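Local coordinates for topoisomerase IV subunit A (Escherichia coli, PDB 1ZVT), which probably helps to decatenate and relax DNA as part of a type II topoisomerase, its C-terminal beta-pinwheel domain contributing to DNA binding and substrate specificity, at residues 92-98 / 109-115; 135-140 / 190-195; 53-57 / 120-126. One frame throughout, in Å; residues are numbered along the deposited sequence.

Interaction 1 of 3, residues 92-98 / 109-115; sequences ESDDQKL and VCTFNDL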
loop_
_atom_site.group_PDB
_atom_site.type_symbol
_atom_site.label_atom_id
_atom_site.label_comp_id
_atom_site.label_asym_id
_atom_site.label_seq_id
_atom_site.Cartn_x
_atom_site.Cartn_y
_atom_site.Cartn_z
ATOM N N GLU A 92 -2.136 10.312 7.585
ATOM C CA GLU A 92 -2.295 9.655 8.891
ATOM C C GLU A 92 -1.597 10.475 9.968
ATOM O O GLU A 92 -0.889 11.449 9.674
ATOM C CB GLU A 92 -1.661 8.244 8.855
ATOM C CG GLU A 92 -2.173 7.313 7.717
ATOM C CD GLU A 92 -3.628 6.822 7.911
ATOM O OE1 GLU A 92 -4.099 6.748 9.064
ATOM O OE2 GLU A 92 -4.332 6.493 6.916
ATOM N N SER A 93 -1.773 10.071 11.222
ATOM C CA SER A 93 -1.089 10.736 12.325
ATOM C C SER A 93 0.403 10.427 12.217
ATOM O O SER A 93 0.785 9.399 11.636
ATOM C CB SER A 93 -1.659 10.276 13.667
ATOM O OG SER A 93 -1.387 8.894 13.850
ATOM N N ASP A 94 1.245 11.303 12.766
ATOM C CA ASP A 94 2.694 11.150 12.632
ATOM C C ASP A 94 3.176 9.780 13.108
ATOM O O ASP A 94 4.097 9.196 12.538
ATOM C CB ASP A 94 3.435 12.201 13.464
ATOM C CG ASP A 94 3.434 13.572 12.843
ATOM O OD1 ASP A 94 3.124 13.706 11.637
ATOM O OD2 ASP A 94 3.774 14.535 13.578
ATOM N N ASP A 95 2.571 9.297 14.188
ATOM C CA ASP A 95 3.044 8.081 14.845
ATOM C C ASP A 95 2.393 6.806 14.316
ATOM O O ASP A 95 2.710 5.723 14.814
ATOM C CB ASP A 95 2.818 8.179 16.370
ATOM C CG ASP A 95 1.326 8.269 16.761
ATOM O OD1 ASP A 95 0.452 8.406 15.880
ATOM O OD2 ASP A 95 1.020 8.207 17.984
ATOM N N GLN A 96 1.503 6.929 13.318
ATOM C CA GLN A 96 0.720 5.782 12.817
ATOM C C GLN A 96 1.646 4.720 12.230
ATOM O O GLN A 96 2.430 5.003 11.331
ATOM C CB GLN A 96 -0.288 6.227 11.722
ATOM C CG GLN A 96 -1.087 5.084 11.108
ATOM C CD GLN A 96 -1.975 4.407 12.122
ATOM O OE1 GLN A 96 -2.799 5.059 12.770
ATOM N NE2 GLN A 96 -1.792 3.098 12.293
ATOM N N LYS A 97 1.538 3.495 12.718
ATOM C CA LYS A 97 2.328 2.404 12.133
ATOM C C LYS A 97 1.809 1.945 10.781
ATOM O O LYS A 97 0.591 1.864 10.568
ATOM C CB LYS A 97 2.387 1.214 13.093
ATOM C CG LYS A 97 3.139 1.513 14.404
ATOM C CD LYS A 97 4.639 1.304 14.241
ATOM C CE LYS A 97 5.432 1.743 15.470
ATOM N NZ LYS A 97 5.274 0.806 16.632
ATOM N N LEU A 98 2.749 1.617 9.887
ATOM C CA LEU A 98 2.437 1.201 8.517
ATOM C C LEU A 98 3.285 0.010 8.174
ATOM O O LEU A 98 4.394 -0.141 8.705
ATOM C CB LEU A 98 2.810 2.311 7.526
ATOM C CG LEU A 98 2.292 3.719 7.779
ATOM C CD1 LEU A 98 2.934 4.689 6.803
ATOM C CD2 LEU A 98 0.776 3.696 7.591
ATOM N N VAL A 109 8.096 -2.604 9.196
ATOM C CA VAL A 109 7.116 -1.729 9.825
ATOM C C VAL A 109 7.784 -0.367 10.001
ATOM O O VAL A 109 8.972 -0.296 10.329
ATOM C CB VAL A 109 6.670 -2.288 11.194
ATOM C CG1 VAL A 109 5.750 -1.314 11.887
ATOM C CG2 VAL A 109 5.938 -3.636 11.002
ATOM N N CYS A 110 7.045 0.708 9.755
ATOM C CA CYS A 110 7.549 2.061 10.020
ATOM C C CYS A 110 6.403 2.931 10.521
ATOM O O CYS A 110 5.311 2.418 10.762
ATOM C CB CYS A 110 8.210 2.693 8.788
ATOM S SG CYS A 110 7.122 3.014 7.355
ATOM N N THR A 111 6.669 4.218 10.741
ATOM C CA THR A 111 5.592 5.155 11.048
ATOM C C THR A 111 5.388 6.103 9.862
ATOM O O THR A 111 6.255 6.228 8.995
ATOM C CB THR A 111 5.887 6.013 12.297
ATOM O OG1 THR A 111 7.056 6.806 12.062
ATOM C CG2 THR A 111 6.068 5.130 13.563
ATOM N N PHE A 112 4.247 6.781 9.853
ATOM C CA PHE A 112 3.930 7.771 8.803
ATOM C C PHE A 112 5.021 8.837 8.717
ATOM O O PHE A 112 5.399 9.284 7.614
ATOM C CB PHE A 112 2.565 8.402 9.104
ATOM C CG PHE A 112 2.096 9.397 8.064
ATOM C CD1 PHE A 112 1.557 8.971 6.858
ATOM C CD2 PHE A 112 2.178 10.769 8.307
ATOM C CE1 PHE A 112 1.106 9.902 5.889
ATOM C CE2 PHE A 112 1.743 11.716 7.332
ATOM C CZ PHE A 112 1.203 11.265 6.122
ATOM N N ASN A 113 5.539 9.249 9.871
ATOM C CA ASN A 113 6.607 10.238 9.901
ATOM C C ASN A 113 7.804 9.849 9.033
ATOM O O ASN A 113 8.420 10.713 8.414
ATOM C CB ASN A 113 7.063 10.520 11.332
ATOM C CG ASN A 113 7.960 11.725 11.403
ATOM O OD1 ASN A 113 9.110 11.629 11.825
ATOM N ND2 ASN A 113 7.464 12.850 10.923
ATOM N N ASP A 114 8.109 8.549 8.958
ATOM C CA ASP A 114 9.222 8.053 8.161
ATOM C C ASP A 114 9.023 8.272 6.682
ATOM O O ASP A 114 9.988 8.277 5.941
ATOM C CB ASP A 114 9.437 6.562 8.400
ATOM C CG ASP A 114 9.934 6.280 9.803
ATOM O OD1 ASP A 114 10.797 7.049 10.291
ATOM O OD2 ASP A 114 9.473 5.298 10.406
ATOM N N LEU A 115 7.772 8.449 6.266
ATOM C CA LEU A 115 7.474 8.724 4.850
ATOM C C LEU A 115 7.553 10.214 4.513
ATOM O O LEU A 115 7.587 10.576 3.345
ATOM C CB LEU A 115 6.083 8.207 4.493
ATOM C CG LEU A 115 5.963 6.720 4.155
ATOM C CD1 LEU A 115 6.258 5.887 5.356
ATOM C CD2 LEU A 115 4.555 6.439 3.690
#
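With CG of Phe112 anti to the backbone N (chi1 -178°), the ring is carried under the bend of residues 92-96, while CG of Leu98, anti to its own carbonyl carbon, sends CD1 toward the same phenylalanine. The ring receives Glu92 over one face: the carbonyl O of Glu92 stands 3.4 Å above the plane, displaced toward the rim, and Glu92 CB makes an off-centre CH-pi contact at 4.3 Å from the Phe112 centroid. The carboxylate of Glu92 then leads away, its plane 75° from that of the ring. Leu98 CD1 lies instead at the ring's edge, near its plane, and packs against the Phe112 backbone; it also meets Leu115 CD1 tip to tip at 3.8 Å.

The backbone supplies the framework. Strands 97-101 and 106-111 form an antiparallel hairpin within one four-stranded blade of the beta-pinwheel, and this contact is the end of that hairpin away from its connecting turn. Leu98 and Cys110 are a hydrogen-bonded pair, with Leu98 N to Cys110 O at 2.8 Å and a return bond from Cys110 N. Lys97 and Thr111 form the adjoining non-hydrogen-bonded pair, and on their face Lys97 CE rests 3.9 Å from Thr111 CG2. Where the ladder stops, a type I turn from Ser93 to Gln96 offers carbonyls to residues 112 and 113 of the other segment: Phe112 N binds Gln96 O in the carbonyl plane, and Asn113 N reaches a lone pair of Asp94 O at 3.0 Å. Asp114 OD2 accepts a nearly straight bond (174°) from Thr111 N, tying together the bend that leaves the strand. Val48 and Leu90 of the neighbouring blade pack against Phe112.

Interaction 2 of 3, residues 135-140 / 190-195; sequences MPPVVI and LAQLYV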
loop_
_atom_site.group_PDB
_atom_site.type_symbol
_atom_site.label_atom_id
_atom_site.label_comp_id
_atom_site.label_asym_id
_atom_site.label_seq_id
_atom_site.Cartn_x
_atom_site.Cartn_y
_atom_site.Cartn_z
ATOM N N MET A 135 4.441 -2.920 -2.811
ATOM C CA MET A 135 3.122 -3.397 -2.419
ATOM C C MET A 135 2.286 -2.203 -1.945
ATOM O O MET A 135 2.811 -1.198 -1.484
ATOM C CB MET A 135 3.194 -4.397 -1.261
ATOM C CG MET A 135 3.979 -5.654 -1.550
ATOM S SD MET A 135 3.380 -6.607 -2.954
ATOM C CE MET A 135 1.772 -7.189 -2.373
ATOM N N PRO A 136 0.956 -2.323 -2.014
ATOM C CA PRO A 136 0.167 -1.245 -1.412
ATOM C C PRO A 136 0.464 -1.117 0.098
ATOM O O PRO A 136 0.350 -2.124 0.794
ATOM C CB PRO A 136 -1.273 -1.743 -1.594
ATOM C CG PRO A 136 -1.212 -2.645 -2.803
ATOM C CD PRO A 136 0.122 -3.372 -2.621
ATOM N N PRO A 137 0.875 0.071 0.597
ATOM C CA PRO A 137 1.137 0.227 2.058
ATOM C C PRO A 137 -0.082 -0.134 2.855
ATOM O O PRO A 137 -1.203 0.130 2.408
ATOM C CB PRO A 137 1.436 1.739 2.218
ATOM C CG PRO A 137 1.991 2.111 0.853
ATOM C CD PRO A 137 1.155 1.316 -0.132
ATOM N N VAL A 138 0.111 -0.735 4.025
ATOM C CA VAL A 138 -1.005 -1.136 4.855
ATOM C C VAL A 138 -0.903 -0.409 6.172
ATOM O O VAL A 138 0.129 -0.475 6.845
ATOM C CB VAL A 138 -1.034 -2.637 5.118
ATOM C CG1 VAL A 138 -2.303 -3.025 5.932
ATOM C CG2 VAL A 138 -0.981 -3.408 3.788
ATOM N N VAL A 139 -1.977 0.293 6.530
ATOM C CA VAL A 139 -2.052 0.957 7.831
ATOM C C VAL A 139 -2.288 -0.118 8.887
ATOM O O VAL A 139 -3.224 -0.939 8.782
ATOM C CB VAL A 139 -3.173 2.025 7.863
ATOM C CG1 VAL A 139 -3.384 2.574 9.267
ATOM C CG2 VAL A 139 -2.890 3.145 6.891
ATOM N N ILE A 140 -1.430 -0.138 9.905
ATOM C CA ILE A 140 -1.546 -1.159 10.941
ATOM C C ILE A 140 -2.414 -0.602 12.078
ATOM O O ILE A 140 -1.985 0.306 12.800
ATOM C CB ILE A 140 -0.165 -1.582 11.473
ATOM C CG1 ILE A 140 0.662 -2.277 10.381
ATOM C CG2 ILE A 140 -0.342 -2.481 12.722
ATOM C CD1 ILE A 140 2.165 -2.366 10.719
ATOM N N LEU A 190 5.228 -11.689 -4.258
ATOM C CA LEU A 190 4.199 -11.492 -3.254
ATOM C C LEU A 190 3.010 -10.817 -3.970
ATOM O O LEU A 190 3.144 -9.686 -4.472
ATOM C CB LEU A 190 4.792 -10.667 -2.094
ATOM C CG LEU A 190 3.923 -10.216 -0.935
ATOM C CD1 LEU A 190 3.278 -11.430 -0.254
ATOM C CD2 LEU A 190 4.763 -9.381 0.037
ATOM N N ALA A 191 1.881 -11.544 -4.067
ATOM C CA ALA A 191 0.661 -11.116 -4.780
ATOM C C ALA A 191 -0.274 -10.283 -3.940
ATOM O O ALA A 191 -0.870 -9.324 -4.458
ATOM C CB ALA A 191 -0.109 -12.332 -5.272
ATOM N N GLN A 192 -0.456 -10.676 -2.683
ATOM C CA GLN A 192 -1.347 -9.948 -1.781
ATOM C C GLN A 192 -0.690 -9.882 -0.420
ATOM O O GLN A 192 -0.018 -10.835 -0.019
ATOM C CB GLN A 192 -2.665 -10.695 -1.592
ATOM C CG GLN A 192 -3.424 -11.024 -2.891
ATOM C CD GLN A 192 -4.353 -9.941 -3.366
ATOM O OE1 GLN A 192 -4.761 -9.952 -4.528
ATOM N NE2 GLN A 192 -4.735 -9.036 -2.483
ATOM N N LEU A 193 -0.903 -8.786 0.294
ATOM C CA LEU A 193 -0.347 -8.653 1.634
ATOM C C LEU A 193 -1.309 -7.869 2.491
ATOM O O LEU A 193 -1.609 -6.688 2.181
ATOM C CB LEU A 193 0.986 -7.876 1.563
ATOM C CG LEU A 193 1.794 -7.654 2.853
ATOM C CD1 LEU A 193 2.207 -8.998 3.481
ATOM C CD2 LEU A 193 3.048 -6.825 2.579
ATOM N N TYR A 194 -1.758 -8.488 3.573
ATOM C CA TYR A 194 -2.769 -7.856 4.454
ATOM C C TYR A 194 -2.311 -7.798 5.893
ATOM O O TYR A 194 -1.446 -8.566 6.298
ATOM C CB TYR A 194 -4.046 -8.699 4.439
ATOM C CG TYR A 194 -4.528 -9.155 3.096
ATOM C CD1 TYR A 194 -4.505 -10.511 2.765
ATOM C CD2 TYR A 194 -5.039 -8.252 2.171
ATOM C CE1 TYR A 194 -4.987 -10.951 1.537
ATOM C CE2 TYR A 194 -5.509 -8.687 0.927
ATOM C CZ TYR A 194 -5.471 -10.036 0.637
ATOM O OH TYR A 194 -5.924 -10.516 -0.566
ATOM N N VAL A 195 -2.946 -6.924 6.682
ATOM C CA VAL A 195 -2.787 -6.957 8.121
ATOM C C VAL A 195 -4.207 -7.050 8.645
ATOM O O VAL A 195 -5.068 -6.206 8.304
ATOM C CB VAL A 195 -2.007 -5.747 8.679
ATOM C CG1 VAL A 195 -2.003 -5.791 10.188
ATOM C CG2 VAL A 195 -0.555 -5.745 8.136
HETATM O O HOH W 1 -0.337 -4.699 0.382
#
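Met135 crosses Leu190 at about a right angle, its SD 3.4 Å from Leu190 O and its methyl CE 4.0 Å from Leu190 CG. The methionine chain is bent at both chi2 and chi3, which folds CE back toward the strand, where it also packs against Leu193 CB at 4.1 Å. Further along, Val138 presents its two methyls to different partners. CG1, anti to the backbone N (chi1 -176°), lies 3.9 Å from Val195 CB; CG2 sits beside the carbonyl of Leu193, 3.7 Å from its O. Ile140 adds a looser apolar contact at the end, through CG1 to Val195 CG2.

The two segments run in nearly the same direction, 15° apart, yet no direct hydrogen bond joins them, and the nearest CA atoms, those of Ile140 and Val195, are still 6.6 Å apart. Both observations fit side-chain packing between sheets rather than strand pairing within one. A water provides the polar link, donating to Pro136 O at 2.7 Å and to Leu193 O at 3.0 Å.

Each segment is tied to its own sheet: Val138 pairs with Leu99 through the backbone, and Ala191 with Ile150, where a classic beta bulge sets both Ala191 and Gln192 opposite the isoleucine. Leu193 and Val195 also touch Leu99, so strand 97-101 shares the apolar layer. Strands 138-139 and 190-196 are each the outermost strand of a four-stranded antiparallel sheet, and their meeting is the packing of successive blades in a beta-pinwheel.

Interaction 3 of 3, residues 53-57 / 120-126; sequences TGRSY and RAGKALI
Arg55 grips the carbonyl O of Ala121 side-on with two nitrogens, NE at 2.9 Å and NH2 at 3.0 Å. The oxygen lies at the guanidinium edge, in its plane; NE meets it almost end-on to the carbonyl (173°), whereas NH2 stands above the carbonyl plane. A weak bond from NH2 to Gly122 O supplements the pair, and Ala124 N lies over one guanidinium face. The bend at chi3 (70°) turns the group back over residues 121-124.

Gly54 O is held by two backbone donors, Leu125 N and Ile126 N, both at 3.0 Å, the second on a lone pair. Between these grips, Ser56 and Lys123 exchange backbone bonds as an antiparallel hydrogen-bonded pair. Gly54 and Gly122 lie where a CB would clash with the opposite segment, consistent with the close backbone approach at both glycines.

The Tyr57 ring lies beside residues 120-122, with CE2 3.3 Å from Ala121 O, and a water bound to that oxygen reaches Tyr57 OH weakly. Farther out, Asp51 positions the strand, accepting from Arg55 N and binding the hydroxyls of Thr53 and Tyr57. Through its backbone pairing with 55-57, strand 123-124 forms the edge of a four-stranded sheet although 62 residues separate the segments, the strand exchange between blades characteristic of the beta-pinwheel.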
loop_
_atom_site.group_PDB
_atom_site.type_symbol
_atom_site.label_atom_id
_atom_site.label_comp_id
_atom_site.label_asym_id
_atom_site.label_seq_id
_atom_site.Cartn_x
_atom_site.Cartn_y
_atom_site.Cartn_z
ATOM N N THR A 53 8.770 3.451 -7.712
ATOM C CA THR A 53 10.159 3.101 -7.436
ATOM C C THR A 53 10.466 2.981 -5.944
ATOM O O THR A 53 11.591 2.660 -5.562
ATOM C CB THR A 53 11.163 4.084 -8.098
ATOM O OG1 THR A 53 11.161 5.337 -7.409
ATOM C CG2 THR A 53 10.845 4.304 -9.569
ATOM N N GLY A 54 9.453 3.214 -5.123
ATOM C CA GLY A 54 9.600 3.085 -3.665
ATOM C C GLY A 54 10.026 4.364 -2.961
ATOM O O GLY A 54 10.429 4.329 -1.785
ATOM N N ARG A 55 9.940 5.488 -3.665
ATOM C CA ARG A 55 10.228 6.792 -3.040
ATOM C C ARG A 55 8.968 7.376 -2.415
ATOM O O ARG A 55 7.882 7.173 -2.933
ATOM C CB ARG A 55 10.817 7.769 -4.073
ATOM C CG ARG A 55 12.167 7.293 -4.656
ATOM C CD ARG A 55 12.870 8.410 -5.441
ATOM N NE ARG A 55 13.383 9.484 -4.583
ATOM C CZ ARG A 55 14.584 9.498 -3.996
ATOM N NH1 ARG A 55 15.424 8.464 -4.115
ATOM N NH2 ARG A 55 14.950 10.542 -3.273
ATOM N N SER A 56 9.110 8.111 -1.309
ATOM C CA SER A 56 7.973 8.818 -0.694
ATOM C C SER A 56 8.195 10.340 -0.678
ATOM O O SER A 56 9.331 10.815 -0.647
ATOM C CB SER A 56 7.670 8.317 0.725
ATOM O OG SER A 56 8.736 8.614 1.615
ATOM N N TYR A 57 7.088 11.086 -0.692
ATOM C CA TYR A 57 7.113 12.526 -0.835
ATOM C C TYR A 57 6.006 13.087 0.024
ATOM O O TYR A 57 4.926 12.500 0.074
ATOM C CB TYR A 57 6.801 12.934 -2.274
ATOM C CG TYR A 57 7.611 12.289 -3.352
ATOM C CD1 TYR A 57 7.291 11.012 -3.819
ATOM C CD2 TYR A 57 8.659 12.981 -3.969
ATOM C CE1 TYR A 57 8.029 10.426 -4.855
ATOM C CE2 TYR A 57 9.394 12.390 -5.003
ATOM C CZ TYR A 57 9.059 11.129 -5.432
ATOM O OH TYR A 57 9.786 10.524 -6.428
ATOM N N ARG A 120 11.787 18.099 -2.925
ATOM C CA ARG A 120 11.087 17.814 -4.170
ATOM C C ARG A 120 11.326 16.395 -4.677
ATOM O O ARG A 120 10.420 15.779 -5.254
ATOM C CB ARG A 120 11.460 18.849 -5.241
ATOM C CG ARG A 120 10.444 18.947 -6.368
ATOM C CD ARG A 120 10.835 20.020 -7.397
ATOM N NE ARG A 120 9.706 20.347 -8.274
ATOM C CZ ARG A 120 9.358 19.640 -9.349
ATOM N NH1 ARG A 120 10.012 18.523 -9.665
ATOM N NH2 ARG A 120 8.337 20.035 -10.094
ATOM N N ALA A 121 12.534 15.878 -4.453
ATOM C CA ALA A 121 12.878 14.533 -4.898
ATOM C C ALA A 121 12.433 13.467 -3.906
ATOM O O ALA A 121 12.630 12.297 -4.164
ATOM C CB ALA A 121 14.384 14.423 -5.151
ATOM N N GLY A 122 11.846 13.880 -2.779
ATOM C CA GLY A 122 11.417 12.936 -1.720
ATOM C C GLY A 122 12.552 12.095 -1.160
ATOM O O GLY A 122 13.734 12.508 -1.183
ATOM N N LYS A 123 12.189 10.912 -0.668
ATOM C CA LYS A 123 13.097 10.008 0.044
ATOM C C LYS A 123 13.056 8.605 -0.534
ATOM O O LYS A 123 11.989 8.109 -0.890
ATOM C CB LYS A 123 12.698 9.977 1.533
ATOM C CG LYS A 123 13.076 8.737 2.305
ATOM C CD LYS A 123 12.596 8.815 3.749
ATOM C CE LYS A 123 12.941 7.523 4.488
ATOM N NZ LYS A 123 12.585 7.569 5.945
ATOM N N ALA A 124 14.225 7.952 -0.628
ATOM C CA ALA A 124 14.265 6.533 -0.964
ATOM C C ALA A 124 13.765 5.775 0.253
ATOM O O ALA A 124 14.444 5.737 1.280
ATOM C CB ALA A 124 15.710 6.112 -1.318
ATOM N N LEU A 125 12.552 5.245 0.189
ATOM C CA LEU A 125 11.946 4.664 1.390
ATOM C C LEU A 125 12.087 3.151 1.392
ATOM O O LEU A 125 12.500 2.565 2.391
ATOM C CB LEU A 125 10.478 5.057 1.517
ATOM C CG LEU A 125 9.597 4.293 2.507
ATOM C CD1 LEU A 125 9.969 4.617 3.937
ATOM C CD2 LEU A 125 8.113 4.631 2.230
ATOM N N ILE A 126 11.688 2.522 0.292
ATOM C CA ILE A 126 11.863 1.072 0.171
ATOM C C ILE A 126 12.691 0.731 -1.063
ATOM O O ILE A 126 12.449 1.237 -2.171
ATOM C CB ILE A 126 10.528 0.287 0.250
ATOM C CG1 ILE A 126 10.774 -1.225 0.116
ATOM C CG2 ILE A 126 9.517 0.801 -0.774
ATOM C CD1 ILE A 126 9.668 -2.041 0.724
HETATM O O HOH W 2 13.603 3.710 -3.239
HETATM O O HOH W 3 13.073 11.505 -6.925
#

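Overall arrangement
The three contacts run through successive blades. Interactions 1 and 2 meet in one sheet, where strands 97-101 and 138-139 are neighbours: their centres are 15 Å apart, and Lys97 O and Ile140 N, at 2.9 Å, probably form a hydrogen bond. Interaction 1 is nested in the loop closed by interaction 3, with centres 14 Å apart; there Lys123 NZ lies 2.7 Å from Asp114 O and Ser56 OG 2.9 Å from Leu115 O, both probable hydrogen bonds. Interactions 2 and 3 do not touch, their nearest atoms being about 6 Å apart. The chain leaving the hairpin of interaction 1 thus supplies an edge strand to the preceding blade before returning to its own.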